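Soluble lytic murein transglycosylase (PDB 1QSA) cleaves the beta-1,4-glycosidic bonds between N-acetylmuramic acid and N-acetylglucosamine in peptidoglycan, forming a 1,6-anhydro bond in the muramic acid residue. Local coordinates at residues A[464-468]-A[469-473]; A[290-293]-A[294-298]; A[170-173]-A[174-178]; A[306-309]-A[310-313]. All coordinates share one frame; numbering follows the deposited sequence. Where two conformers were deposited one is given.

Interaction 1 (A[464-468]-A[469-473]). With SO4 (sulfate ion), chain L.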
ATOM      1  N   LYS A 464     -20.072  15.738 -19.029  1.00 11.26           N
ATOM      2  CA  LYS A 464     -19.120  14.727 -19.494  1.00 12.01           C
ATOM      3  C   LYS A 464     -19.837  13.410 -19.757  1.00 12.50           C
ATOM      4  O   LYS A 464     -21.001  13.264 -19.405  1.00 12.44           O
ATOM      5  CB  LYS A 464     -18.028  14.527 -18.439  1.00 10.84           C
ATOM      6  CG  LYS A 464     -17.265  15.805 -18.123  1.00 11.69           C
ATOM      7  CD  LYS A 464     -16.175  15.545 -17.103  1.00 11.81           C
ATOM      8  CE  LYS A 464     -15.280  16.767 -16.903  1.00 13.91           C
ATOM      9  NZ  LYS A 464     -16.009  17.938 -16.307  1.00 12.53           N
ATOM     10  N   GLU A 465     -19.167  12.470 -20.416  1.00 11.29           N
ATOM     11  CA  GLU A 465     -19.769  11.169 -20.677  1.00 11.71           C
ATOM     12  C   GLU A 465     -19.548  10.168 -19.537  1.00 11.49           C
ATOM     13  O   GLU A 465     -20.326   9.233 -19.372  1.00 11.22           O
ATOM     14  CB  GLU A 465     -19.225  10.597 -21.985  0.76 12.52           C
ATOM     15  CG  GLU A 465     -19.420  11.533 -23.180  0.76 14.03           C
ATOM     16  CD  GLU A 465     -18.611  11.105 -24.380  0.76 18.66           C
ATOM     17  OE1 GLU A 465     -17.374  11.263 -24.349  0.76 17.46           O
ATOM     18  OE2 GLU A 465     -19.209  10.591 -25.358  0.76 20.37           O
ATOM     19  N   ILE A 466     -18.481  10.349 -18.762  1.00 10.82           N
ATOM     20  CA  ILE A 466     -18.238   9.466 -17.618  1.00  9.73           C
ATOM     21  C   ILE A 466     -19.412   9.575 -16.643  1.00  9.98           C
ATOM     22  O   ILE A 466     -19.892  10.681 -16.360  1.00 11.32           O
ATOM     23  CB  ILE A 466     -16.917   9.830 -16.836  1.00 10.04           C
ATOM     24  CG1 ILE A 466     -16.848  11.335 -16.519  1.00  8.52           C
ATOM     25  CG2 ILE A 466     -15.686   9.335 -17.612  1.00  9.43           C
ATOM     26  CD1 ILE A 466     -15.775  11.678 -15.470  1.00  8.87           C
ATOM     27  N   PRO A 467     -19.964   8.433 -16.204  1.00 10.55           N
ATOM     28  CA  PRO A 467     -21.089   8.471 -15.257  1.00 10.65           C
ATOM     29  C   PRO A 467     -20.652   9.037 -13.896  1.00 11.65           C
ATOM     30  O   PRO A 467     -19.502   8.868 -13.481  1.00 10.55           O
ATOM     31  CB  PRO A 467     -21.460   6.994 -15.111  1.00 12.04           C
ATOM     32  CG  PRO A 467     -21.056   6.394 -16.411  1.00 12.18           C
ATOM     33  CD  PRO A 467     -19.716   7.064 -16.682  1.00 10.34           C
ATOM     34  N   GLN A 468     -21.563   9.711 -13.204  1.00 10.17           N
ATOM     35  CA  GLN A 468     -21.247  10.240 -11.868  1.00  9.86           C
ATOM     36  C   GLN A 468     -20.787   9.101 -10.943  1.00  9.58           C
ATOM     37  O   GLN A 468     -19.794   9.237 -10.234  1.00 10.00           O
ATOM     38  CB  GLN A 468     -22.461  10.927 -11.251  1.00 11.34           C
ATOM     39  CG  GLN A 468     -22.127  11.621  -9.925  1.00 12.04           C
ATOM     40  CD  GLN A 468     -23.360  12.117  -9.201  1.00 15.21           C
ATOM     41  OE1 GLN A 468     -24.346  12.495  -9.832  1.00 15.24           O
ATOM     42  NE2 GLN A 468     -23.315  12.117  -7.873  1.00 15.06           N
ATOM     43  N   SER A 469     -21.499   7.977 -10.975  1.00 10.38           N
ATOM     44  CA  SER A 469     -21.175   6.813 -10.150  1.00 10.59           C
ATOM     45  C   SER A 469     -19.749   6.323 -10.405  1.00  9.30           C
ATOM     46  O   SER A 469     -19.037   5.936  -9.475  1.00 11.99           O
ATOM     47  CB  SER A 469     -22.179   5.680 -10.427  1.00 11.48           C
ATOM     48  OG  SER A 469     -22.062   5.201 -11.766  1.00 10.83           O
ATOM     49  N   TYR A 470     -19.338   6.377 -11.666  1.00 10.26           N
ATOM     50  CA  TYR A 470     -18.014   5.932 -12.063  1.00  8.44           C
ATOM     51  C   TYR A 470     -16.920   6.840 -11.495  1.00  9.42           C
ATOM     52  O   TYR A 470     -15.912   6.341 -10.980  1.00  8.24           O
ATOM     53  CB  TYR A 470     -17.932   5.829 -13.588  1.00  8.58           C
ATOM     54  CG  TYR A 470     -16.576   5.413 -14.077  1.00  9.70           C
ATOM     55  CD1 TYR A 470     -15.959   4.253 -13.583  1.00  9.15           C
ATOM     56  CD2 TYR A 470     -15.874   6.201 -14.994  1.00  9.49           C
ATOM     57  CE1 TYR A 470     -14.665   3.893 -13.987  1.00  9.43           C
ATOM     58  CE2 TYR A 470     -14.590   5.851 -15.405  1.00  9.77           C
ATOM     59  CZ  TYR A 470     -13.993   4.701 -14.898  1.00  9.44           C
ATOM     60  OH  TYR A 470     -12.707   4.382 -15.287  1.00  8.10           O
ATOM     61  N   ALA A 471     -17.102   8.159 -11.608  1.00  9.07           N
ATOM     62  CA  ALA A 471     -16.127   9.115 -11.048  1.00  9.01           C
ATOM     63  C   ALA A 471     -16.009   8.897  -9.536  1.00  8.89           C
ATOM     64  O   ALA A 471     -14.912   8.918  -8.968  1.00  9.18           O
ATOM     65  CB  ALA A 471     -16.547  10.541 -11.338  1.00 10.67           C
ATOM     66  N   MET A 472     -17.143   8.646  -8.889  1.00  7.58           N
ATOM     67  CA  MET A 472     -17.163   8.380  -7.458  1.00  8.57           C
ATOM     68  C   MET A 472     -16.437   7.084  -7.095  1.00  8.72           C
ATOM     69  O   MET A 472     -15.712   7.049  -6.101  1.00  9.54           O
ATOM     70  CB  MET A 472     -18.601   8.396  -6.934  1.00  9.16           C
ATOM     71  CG  MET A 472     -19.177   9.803  -6.981  1.00 10.47           C
ATOM     72  SD  MET A 472     -20.911   9.928  -6.541  1.00 12.53           S
ATOM     73  CE  MET A 472     -20.822   9.926  -4.733  1.00 11.76           C
ATOM     74  N   ALA A 473     -16.594   6.045  -7.916  1.00  7.82           N
ATOM     75  CA  ALA A 473     -15.916   4.764  -7.692  1.00  8.05           C
ATOM     76  C   ALA A 473     -14.402   4.970  -7.753  1.00  8.29           C
ATOM     77  O   ALA A 473     -13.661   4.398  -6.954  1.00  8.93           O
ATOM     78  CB  ALA A 473     -16.337   3.738  -8.749  1.00  8.38           C
TER
HETATM   79  S   SO4 L 711     -24.935  10.005 -15.112  1.00 51.60           S
HETATM   80  O1  SO4 L 711     -23.817  10.678 -14.428  1.00 50.32           O
HETATM   81  O2  SO4 L 711     -25.205   8.706 -14.474  1.00 53.08           O
HETATM   82  O3  SO4 L 711     -26.144  10.844 -15.028  1.00 53.78           O
HETATM   83  O4  SO4 L 711     -24.593   9.780 -16.529  1.00 53.10           O
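P467 O receives the opening backbone bonds of helix 468-479. A471 N donates to it at 3.1 Å with an N-H...O angle of 165°, and Y470 N adds a weak, bent bond. M472 N then reaches Q468 O at 3.0 Å. P467 is the N-cap residue, and its ring has no acceptor for the first N-H groups. A sulfate ion, probably from the crystallisation liquor, serves one of them. Q468 N donates to sulfate O1 at 2.7 Å. The anion sits off the helix start, where the helix dipole would probably attract it.

Q468 and M472 lie side by side and point the same way. The Q468 chain runs extended, with CG anti to the backbone N (chi1 -174°). This carries NE2 to 3.5 Å from M472 SD, a weak hydrogen bond. N454 OD1 is a second weak partner of NE2.

The apolar contacts lie around Y470. P467 CD packs on Y470 CB at 3.8 Å, approaching the ring obliquely. I466 crosses Y470 at about a right angle, and its CG2 meets the ring edge at CD2, 4.1 Å away. The polar ends are held by other parts of the chain: Y470 OH by the hydroxyls of S549 and S548, S469 OG by D595 OD1 of helix 582-601. I466 and Y470 also touch helix 523-540, at Y538 and L534.

The whole is a helix N-terminus within the lysozyme-like Slt-type domain. Helix 468-479 also carries E478, the predicted active-site residue, whose side chain is about 9 Å from that of Y470.

Interaction 2 (A[290-293]-A[294-298])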
ATOM      1  N   ARG A 290       0.492 -16.946 -13.193  1.00 13.27           N
ATOM      2  CA  ARG A 290       0.903 -16.025 -14.256  1.00 13.77           C
ATOM      3  C   ARG A 290       0.752 -16.723 -15.621  1.00 14.32           C
ATOM      4  O   ARG A 290       0.331 -16.096 -16.596  1.00 13.97           O
ATOM      5  CB  ARG A 290       2.349 -15.545 -14.063  1.00 14.08           C
ATOM      6  CG  ARG A 290       2.841 -14.565 -15.155  1.00 15.48           C
ATOM      7  CD  ARG A 290       1.971 -13.302 -15.256  1.00 18.49           C
ATOM      8  NE  ARG A 290       2.356 -12.428 -16.370  1.00 20.04           N
ATOM      9  CZ  ARG A 290       1.823 -12.478 -17.590  1.00 19.54           C
ATOM     10  NH1 ARG A 290       0.869 -13.355 -17.867  1.00 17.26           N
ATOM     11  NH2 ARG A 290       2.235 -11.642 -18.539  1.00 21.39           N
ATOM     12  N   ARG A 291       1.044 -18.025 -15.664  1.00 12.89           N
ATOM     13  CA  ARG A 291       0.922 -18.809 -16.897  1.00 12.25           C
ATOM     14  C   ARG A 291      -0.551 -18.971 -17.287  1.00 12.35           C
ATOM     15  O   ARG A 291      -0.886 -18.984 -18.475  1.00 11.70           O
ATOM     16  CB  ARG A 291       1.601 -20.167 -16.745  1.00 13.58           C
ATOM     17  CG  ARG A 291       1.654 -20.978 -18.035  1.00 12.77           C
ATOM     18  CD  ARG A 291       2.271 -20.183 -19.173  1.00 14.13           C
ATOM     19  NE  ARG A 291       2.296 -20.928 -20.440  1.00 15.15           N
ATOM     20  CZ  ARG A 291       1.292 -20.961 -21.309  1.00 16.47           C
ATOM     21  NH1 ARG A 291       0.146 -20.339 -21.038  1.00 13.87           N
ATOM     22  NH2 ARG A 291       1.420 -21.661 -22.435  1.00 17.89           N
ATOM     23  N   VAL A 292      -1.424 -19.128 -16.289  1.00 12.24           N
ATOM     24  CA  VAL A 292      -2.871 -19.221 -16.532  1.00 11.38           C
ATOM     25  C   VAL A 292      -3.324 -17.891 -17.144  1.00 12.60           C
ATOM     26  O   VAL A 292      -4.135 -17.861 -18.084  1.00 11.18           O
ATOM     27  CB  VAL A 292      -3.661 -19.448 -15.200  1.00 11.84           C
ATOM     28  CG1 VAL A 292      -5.154 -19.234 -15.405  1.00 12.05           C
ATOM     29  CG2 VAL A 292      -3.395 -20.860 -14.654  1.00 12.45           C
ATOM     30  N   ARG A 293      -2.807 -16.788 -16.609  1.00 10.69           N
ATOM     31  CA  ARG A 293      -3.175 -15.468 -17.127  1.00 10.99           C
ATOM     32  C   ARG A 293      -2.711 -15.273 -18.562  1.00 11.93           C
ATOM     33  O   ARG A 293      -3.411 -14.630 -19.350  1.00 13.08           O
ATOM     34  CB  ARG A 293      -2.677 -14.346 -16.210  1.00 10.64           C
ATOM     35  CG  ARG A 293      -3.447 -14.308 -14.881  1.00  9.91           C
ATOM     36  CD  ARG A 293      -3.153 -13.079 -14.031  1.00 10.12           C
ATOM     37  NE  ARG A 293      -4.055 -13.062 -12.874  1.00 12.19           N
ATOM     38  CZ  ARG A 293      -3.756 -13.553 -11.668  1.00 14.19           C
ATOM     39  NH1 ARG A 293      -2.532 -13.978 -11.396  1.00 14.35           N
ATOM     40  NH2 ARG A 293      -4.663 -13.532 -10.699  1.00 14.75           N
ATOM     41  N   MET A 294      -1.576 -15.876 -18.913  1.00 11.78           N
ATOM     42  CA  MET A 294      -1.068 -15.800 -20.287  1.00 12.33           C
ATOM     43  C   MET A 294      -2.063 -16.496 -21.228  1.00 12.53           C
ATOM     44  O   MET A 294      -2.349 -16.007 -22.320  1.00 12.07           O
ATOM     45  CB  MET A 294       0.304 -16.469 -20.409  1.00 13.43           C
ATOM     46  CG  MET A 294       0.797 -16.543 -21.864  1.00 15.56           C
ATOM     47  SD  MET A 294       2.431 -17.253 -22.007  1.00 18.45           S
ATOM     48  CE  MET A 294       3.425 -15.797 -21.907  1.00 22.65           C
ATOM     49  N   ALA A 295      -2.584 -17.643 -20.800  1.00 12.56           N
ATOM     50  CA  ALA A 295      -3.568 -18.375 -21.596  1.00 11.98           C
ATOM     51  C   ALA A 295      -4.845 -17.545 -21.741  1.00 12.29           C
ATOM     52  O   ALA A 295      -5.412 -17.452 -22.832  1.00 11.88           O
ATOM     53  CB  ALA A 295      -3.876 -19.728 -20.936  1.00 12.20           C
ATOM     54  N   LEU A 296      -5.298 -16.929 -20.644  1.00 10.50           N
ATOM     55  CA  LEU A 296      -6.499 -16.095 -20.688  1.00 10.68           C
ATOM     56  C   LEU A 296      -6.300 -14.866 -21.578  1.00 11.00           C
ATOM     57  O   LEU A 296      -7.204 -14.452 -22.307  1.00 11.46           O
ATOM     58  CB  LEU A 296      -6.875 -15.599 -19.286  1.00 11.10           C
ATOM     59  CG  LEU A 296      -7.558 -16.605 -18.360  1.00 11.71           C
ATOM     60  CD1 LEU A 296      -7.770 -15.962 -16.982  1.00 12.88           C
ATOM     61  CD2 LEU A 296      -8.891 -17.066 -18.944  1.00 11.47           C
ATOM     62  N   GLY A 297      -5.104 -14.298 -21.523  1.00 11.04           N
ATOM     63  CA  GLY A 297      -4.822 -13.105 -22.307  1.00 11.52           C
ATOM     64  C   GLY A 297      -4.654 -13.335 -23.799  1.00 12.59           C
ATOM     65  O   GLY A 297      -4.595 -12.374 -24.561  1.00 12.78           O
ATOM     66  N   THR A 298      -4.586 -14.599 -24.217  1.00 10.35           N
ATOM     67  CA  THR A 298      -4.411 -14.912 -25.635  1.00 13.03           C
ATOM     68  C   THR A 298      -5.542 -15.746 -26.228  1.00 13.03           C
ATOM     69  O   THR A 298      -5.482 -16.145 -27.398  1.00 13.31           O
ATOM     70  CB  THR A 298      -3.051 -15.615 -25.877  1.00 12.73           C
ATOM     71  OG1 THR A 298      -3.004 -16.849 -25.150  1.00 13.72           O
ATOM     72  CG2 THR A 298      -1.898 -14.720 -25.431  1.00 15.58           C
TER
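The N-H groups of M294 to G297 donate in turn to the carbonyl oxygens of R290 to R293, a regular alpha-helix; G297 N to R293 O is the shortest bond, 2.8 Å. R291 and M294 make the main side-chain contact. R291 CG lies anti to the backbone N (chi1 -173°), and the chain turns at chi2 (53°), which swings the guanidinium along the helix. M294 SD then lies over one face, 3.8 Å above the plane and offset toward the rim. R291 CZ is its nearest guanidinium atom, at 3.9 Å. R291 NE forms a salt bridge with D276 OD1. With an alanine in place of R291 the guanidinium over M294 SD is gone, which would probably open a gap beside the sulfur and leave D276 without this salt-bridge partner. R290 bends similarly and turns a guanidinium edge to M294 N, 3.7 Å from R290 NH1, a contact between two donors and not a hydrogen bond. V292 CG1 touches L296 CD1 loosely at 4.5 Å. R293 reaches a salt bridge with E577. V292 and L296 pack on helices 301-310 and 319-331, R291 and M294 on 269-280. Close packing of a helix against its chain neighbours is characteristic of the alpha-superhelix of this enzyme.

Interaction 3 (A[170-173]-A[174-178])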
ATOM      1  N   THR A 170      21.625  -3.119  -2.406  1.00 12.71           N
ATOM      2  CA  THR A 170      23.000  -3.377  -2.832  1.00 13.26           C
ATOM      3  C   THR A 170      23.987  -2.354  -2.270  1.00 13.39           C
ATOM      4  O   THR A 170      25.174  -2.655  -2.109  1.00 12.86           O
ATOM      5  CB  THR A 170      23.096  -3.465  -4.360  1.00 15.23           C
ATOM      6  OG1 THR A 170      22.512  -2.290  -4.935  1.00 14.93           O
ATOM      7  CG2 THR A 170      22.350  -4.701  -4.851  1.00 14.53           C
ATOM      8  N   GLY A 171      23.507  -1.141  -1.994  1.00 12.37           N
ATOM      9  CA  GLY A 171      24.369  -0.137  -1.390  1.00 12.08           C
ATOM     10  C   GLY A 171      24.804  -0.609  -0.002  1.00 12.75           C
ATOM     11  O   GLY A 171      25.979  -0.491   0.376  1.00 11.56           O
ATOM     12  N   LEU A 172      23.858  -1.146   0.771  1.00 10.55           N
ATOM     13  CA  LEU A 172      24.165  -1.658   2.107  1.00 10.81           C
ATOM     14  C   LEU A 172      25.056  -2.902   1.996  1.00 11.22           C
ATOM     15  O   LEU A 172      25.981  -3.073   2.781  1.00 10.48           O
ATOM     16  CB  LEU A 172      22.885  -1.966   2.892  1.00 10.23           C
ATOM     17  CG  LEU A 172      23.043  -2.570   4.298  1.00  9.50           C
ATOM     18  CD1 LEU A 172      23.917  -1.678   5.185  1.00 11.70           C
ATOM     19  CD2 LEU A 172      21.670  -2.803   4.924  1.00 11.56           C
ATOM     20  N   VAL A 173      24.790  -3.759   1.013  1.00 10.99           N
ATOM     21  CA  VAL A 173      25.627  -4.946   0.826  1.00 11.55           C
ATOM     22  C   VAL A 173      27.089  -4.523   0.675  1.00 12.39           C
ATOM     23  O   VAL A 173      27.981  -5.077   1.329  1.00 13.33           O
ATOM     24  CB  VAL A 173      25.204  -5.762  -0.443  1.00 11.12           C
ATOM     25  CG1 VAL A 173      26.227  -6.886  -0.717  1.00 11.39           C
ATOM     26  CG2 VAL A 173      23.837  -6.389  -0.209  1.00 11.75           C
ATOM     27  N   THR A 174      27.303  -3.502  -0.151  1.00 11.89           N
ATOM     28  CA  THR A 174      28.629  -2.982  -0.412  1.00 13.43           C
ATOM     29  C   THR A 174      29.278  -2.348   0.818  1.00 12.25           C
ATOM     30  O   THR A 174      30.455  -2.596   1.086  1.00 13.69           O
ATOM     31  CB  THR A 174      28.592  -2.036  -1.627  1.00 14.28           C
ATOM     32  OG1 THR A 174      28.457  -2.837  -2.813  1.00 16.68           O
ATOM     33  CG2 THR A 174      29.851  -1.190  -1.717  1.00 14.10           C
ATOM     34  N   VAL A 175      28.523  -1.545   1.573  1.00 13.77           N
ATOM     35  CA  VAL A 175      29.067  -0.924   2.782  1.00 13.02           C
ATOM     36  C   VAL A 175      29.484  -2.002   3.797  1.00 12.62           C
ATOM     37  O   VAL A 175      30.577  -1.930   4.374  1.00 13.59           O
ATOM     38  CB  VAL A 175      28.047   0.056   3.443  1.00 13.94           C
ATOM     39  CG1 VAL A 175      28.511   0.481   4.852  1.00 14.43           C
ATOM     40  CG2 VAL A 175      27.894   1.289   2.579  1.00 13.63           C
ATOM     41  N   LEU A 176      28.636  -3.011   3.979  1.00 11.21           N
ATOM     42  CA  LEU A 176      28.915  -4.089   4.926  1.00 11.59           C
ATOM     43  C   LEU A 176      30.148  -4.893   4.503  1.00 13.05           C
ATOM     44  O   LEU A 176      31.036  -5.146   5.319  1.00 15.32           O
ATOM     45  CB  LEU A 176      27.694  -5.003   5.076  1.00 12.44           C
ATOM     46  CG  LEU A 176      26.466  -4.393   5.780  1.00 11.51           C
ATOM     47  CD1 LEU A 176      25.307  -5.362   5.755  1.00 12.84           C
ATOM     48  CD2 LEU A 176      26.803  -4.020   7.220  1.00 14.56           C
ATOM     49  N   ALA A 177      30.221  -5.245   3.223  1.00 13.42           N
ATOM     50  CA  ALA A 177      31.354  -6.013   2.713  1.00 13.73           C
ATOM     51  C   ALA A 177      32.647  -5.194   2.759  1.00 15.01           C
ATOM     52  O   ALA A 177      33.731  -5.753   2.935  1.00 15.65           O
ATOM     53  CB  ALA A 177      31.078  -6.530   1.296  1.00 14.62           C
ATOM     54  N   GLY A 178      32.528  -3.874   2.612  1.00 14.45           N
ATOM     55  CA  GLY A 178      33.699  -3.009   2.681  1.00 16.11           C
ATOM     56  C   GLY A 178      34.301  -2.986   4.083  1.00 16.32           C
ATOM     57  O   GLY A 178      35.482  -2.696   4.248  1.00 17.89           O
TER
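The flat groups that meet are peptides, there being no ring: T174 N donates to T170 O at 3.0 Å, from 33° out of the carbonyl plane. This is the short alpha-helix 170-178 of the alpha-superhelix. At the L172 carbonyl, L176 N arrives more nearly in line with the C=O bond, 2.9 Å from L172 O. V175 N and A177 N bond likewise to G171 O and V173 O.

L172 and L176 carry the side-chain contact, one turn apart. L172 CG stands trans to the backbone N (chi1 177°), which leans the isobutyl group along the helix toward L176. Its CD1 rests 3.8 Å from L176 CG, and the two chains meet at a slant. Both pack against helix 154-166, L172 on R160 and A164, L176 on I161. A glycine in place of L172 has no side chain to lay against L176, and would probably leave a gap beside L176 CG and toward A164 of helix 154-166.

V173 packs on I191 and A195 of helix 185-196, and also on A164 of helix 154-166. A177 touches I192 of helix 185-196. The helix is thus packed between its two neighbours in sequence. At its start, L172 N bonds to N169 OD1. V175 CG2 lies 3.4 Å from G171 O. T174 adds a side-chain link to the same carbonyl as its N-H: OG1 makes a weak hydrogen bond to T170 O at 3.4 Å.

Interaction 4 (A[306-309]-A[310-313])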
ATOM      1  N   THR A 306      -5.269 -26.782 -19.454  1.00 16.46           N
ATOM      2  CA  THR A 306      -4.016 -27.365 -18.989  1.00 16.37           C
ATOM      3  C   THR A 306      -3.444 -26.698 -17.739  1.00 17.11           C
ATOM      4  O   THR A 306      -3.141 -27.361 -16.744  1.00 15.99           O
ATOM      5  CB  THR A 306      -2.939 -27.295 -20.087  1.00 18.45           C
ATOM      6  OG1 THR A 306      -3.350 -28.091 -21.203  1.00 21.46           O
ATOM      7  CG2 THR A 306      -1.576 -27.794 -19.563  1.00 19.52           C
ATOM      8  N   TRP A 307      -3.301 -25.380 -17.799  1.00 15.86           N
ATOM      9  CA  TRP A 307      -2.721 -24.627 -16.696  1.00 16.13           C
ATOM     10  C   TRP A 307      -3.590 -24.454 -15.442  1.00 16.32           C
ATOM     11  O   TRP A 307      -3.070 -24.458 -14.329  1.00 15.98           O
ATOM     12  CB  TRP A 307      -2.146 -23.311 -17.230  1.00 16.66           C
ATOM     13  CG  TRP A 307      -1.011 -23.573 -18.195  1.00 16.69           C
ATOM     14  CD1 TRP A 307      -1.036 -23.409 -19.550  1.00 17.63           C
ATOM     15  CD2 TRP A 307       0.283 -24.116 -17.880  1.00 17.93           C
ATOM     16  NE1 TRP A 307       0.157 -23.822 -20.100  1.00 20.59           N
ATOM     17  CE2 TRP A 307       0.985 -24.260 -19.099  1.00 20.42           C
ATOM     18  CE3 TRP A 307       0.918 -24.497 -16.685  1.00 19.96           C
ATOM     19  CZ2 TRP A 307       2.288 -24.766 -19.159  1.00 20.87           C
ATOM     20  CZ3 TRP A 307       2.213 -24.999 -16.743  1.00 19.96           C
ATOM     21  CH2 TRP A 307       2.884 -25.129 -17.974  1.00 21.03           C
ATOM     22  N   LEU A 308      -4.906 -24.340 -15.605  1.00 16.58           N
ATOM     23  CA  LEU A 308      -5.788 -24.220 -14.438  1.00 18.32           C
ATOM     24  C   LEU A 308      -5.678 -25.504 -13.613  1.00 18.92           C
ATOM     25  O   LEU A 308      -5.724 -25.475 -12.379  1.00 19.04           O
ATOM     26  CB  LEU A 308      -7.241 -24.043 -14.865  1.00 19.38           C
ATOM     27  CG  LEU A 308      -8.067 -22.805 -14.493  1.00 23.25           C
ATOM     28  CD1 LEU A 308      -9.342 -23.258 -13.825  1.00 20.84           C
ATOM     29  CD2 LEU A 308      -7.313 -21.805 -13.622  1.00 19.79           C
ATOM     30  N   ALA A 309      -5.520 -26.633 -14.306  1.00 18.24           N
ATOM     31  CA  ALA A 309      -5.399 -27.927 -13.645  1.00 18.57           C
ATOM     32  C   ALA A 309      -4.069 -28.101 -12.909  1.00 18.58           C
ATOM     33  O   ALA A 309      -3.969 -28.938 -12.007  1.00 21.50           O
ATOM     34  CB  ALA A 309      -5.602 -29.064 -14.670  1.00 18.58           C
ATOM     35  N   ARG A 310      -3.047 -27.331 -13.293  1.00 18.11           N
ATOM     36  CA  ARG A 310      -1.734 -27.418 -12.642  1.00 18.16           C
ATOM     37  C   ARG A 310      -1.677 -26.646 -11.320  1.00 19.02           C
ATOM     38  O   ARG A 310      -0.723 -26.787 -10.553  1.00 18.01           O
ATOM     39  CB  ARG A 310      -0.613 -26.909 -13.563  1.00 20.57           C
ATOM     40  CG  ARG A 310      -0.489 -27.642 -14.889  1.00 24.18           C
ATOM     41  CD  ARG A 310      -0.102 -29.083 -14.688  1.00 26.57           C
ATOM     42  NE  ARG A 310       1.233 -29.224 -14.104  1.00 30.21           N
ATOM     43  CZ  ARG A 310       1.817 -30.396 -13.873  1.00 33.19           C
ATOM     44  NH1 ARG A 310       1.184 -31.524 -14.173  1.00 32.90           N
ATOM     45  NH2 ARG A 310       3.032 -30.446 -13.340  1.00 32.82           N
ATOM     46  N   LEU A 311      -2.677 -25.808 -11.070  1.00 17.79           N
ATOM     47  CA  LEU A 311      -2.725 -25.047  -9.821  1.00 17.37           C
ATOM     48  C   LEU A 311      -2.915 -25.984  -8.639  1.00 19.30           C
ATOM     49  O   LEU A 311      -3.607 -27.001  -8.752  1.00 19.05           O
ATOM     50  CB  LEU A 311      -3.905 -24.080  -9.832  1.00 17.22           C
ATOM     51  CG  LEU A 311      -3.785 -22.858 -10.741  1.00 17.87           C
ATOM     52  CD1 LEU A 311      -5.136 -22.196 -10.877  1.00 18.87           C
ATOM     53  CD2 LEU A 311      -2.748 -21.910 -10.158  1.00 18.87           C
ATOM     54  N   PRO A 312      -2.238 -25.702  -7.513  1.00 19.45           N
ATOM     55  CA  PRO A 312      -2.447 -26.599  -6.376  1.00 19.15           C
ATOM     56  C   PRO A 312      -3.881 -26.401  -5.883  1.00 17.25           C
ATOM     57  O   PRO A 312      -4.508 -25.371  -6.143  1.00 15.42           O
ATOM     58  CB  PRO A 312      -1.409 -26.124  -5.352  1.00 20.65           C
ATOM     59  CG  PRO A 312      -1.123 -24.725  -5.730  1.00 21.24           C
ATOM     60  CD  PRO A 312      -1.159 -24.733  -7.240  1.00 20.72           C
ATOM     61  N   MET A 313      -4.412 -27.425  -5.229  1.00 18.33           N
ATOM     62  CA  MET A 313      -5.778 -27.419  -4.716  1.00 15.90           C
ATOM     63  C   MET A 313      -6.137 -26.116  -3.992  1.00 16.16           C
ATOM     64  O   MET A 313      -7.201 -25.539  -4.215  1.00 15.90           O
ATOM     65  CB  MET A 313      -5.945 -28.625  -3.777  1.00 17.82           C
ATOM     66  CG  MET A 313      -7.307 -28.774  -3.164  1.00 19.85           C
ATOM     67  SD  MET A 313      -7.224 -30.014  -1.827  1.00 20.63           S
ATOM     68  CE  MET A 313      -6.524 -29.007  -0.517  1.00 20.70           C
TER
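R310 N closes on W307 O at 3.1 Å, so the helical bonding pattern tightens here from i+4 to i+3. The donor stands well above the carbonyl plane of W307, 72° out of it. A bond from R310 N to T306 O is weak and long. L311 N repeats the i+3 pattern with a weak bond to L308 O at 3.3 Å. The L311 backbone turns to a polyproline-like conformation, and P312, which has no N-H to donate, follows it into the loop.

R310 bends at chi2 and chi3 and folds back over the last turn. Its CG lies 3.2 Å from T306 O. The same CG meets W307 at an oblique angle, 3.9 Å from CE3. The indole and guanidinium planes are nearly perpendicular, 86° apart, so the two groups do not stack. R310 NH2 goes on to a weak hydrogen bond with M280 O. T306 CG2 lies over one face of the indole, while T306 OG1 bonds to R302 O.

The apolar side is made by L308 and L311. L308 CD2 presses close to L311 CD1, at 3.5 Å. L308 chi1 is -120°, an eclipsed and probably strained torsion.

W307 is lodged against D276, I279 and M280 of helix 269-280. L308 and L311 both touch W321 of helix 319-331, and L311 reaches back to I288 and E289 of helix 285-298. The end of helix 301-310 is therefore held among three neighbouring helices.

Along the chain the order is interaction 3, interaction 2, interaction 4, interaction 1. Interactions 2 and 4 belong to consecutive helices, 285-298 and 301-310, with centres about 12 Å apart. They touch directly: R291 CZ lies 3.3 Å from W307 NE1, and V292 CG1 packs on L308 CD2 at 3.8 Å. Interaction 3 stands earlier in the superhelix, on helix 170-178, its centre about 39 Å from that of interaction 2. Interaction 1 is in the Slt-type domain, about 50 Å from interaction 3, centre to centre, across the middle of the chain. Three contacts thus belong to the helical scaffold and one to the domain holding the predicted active site.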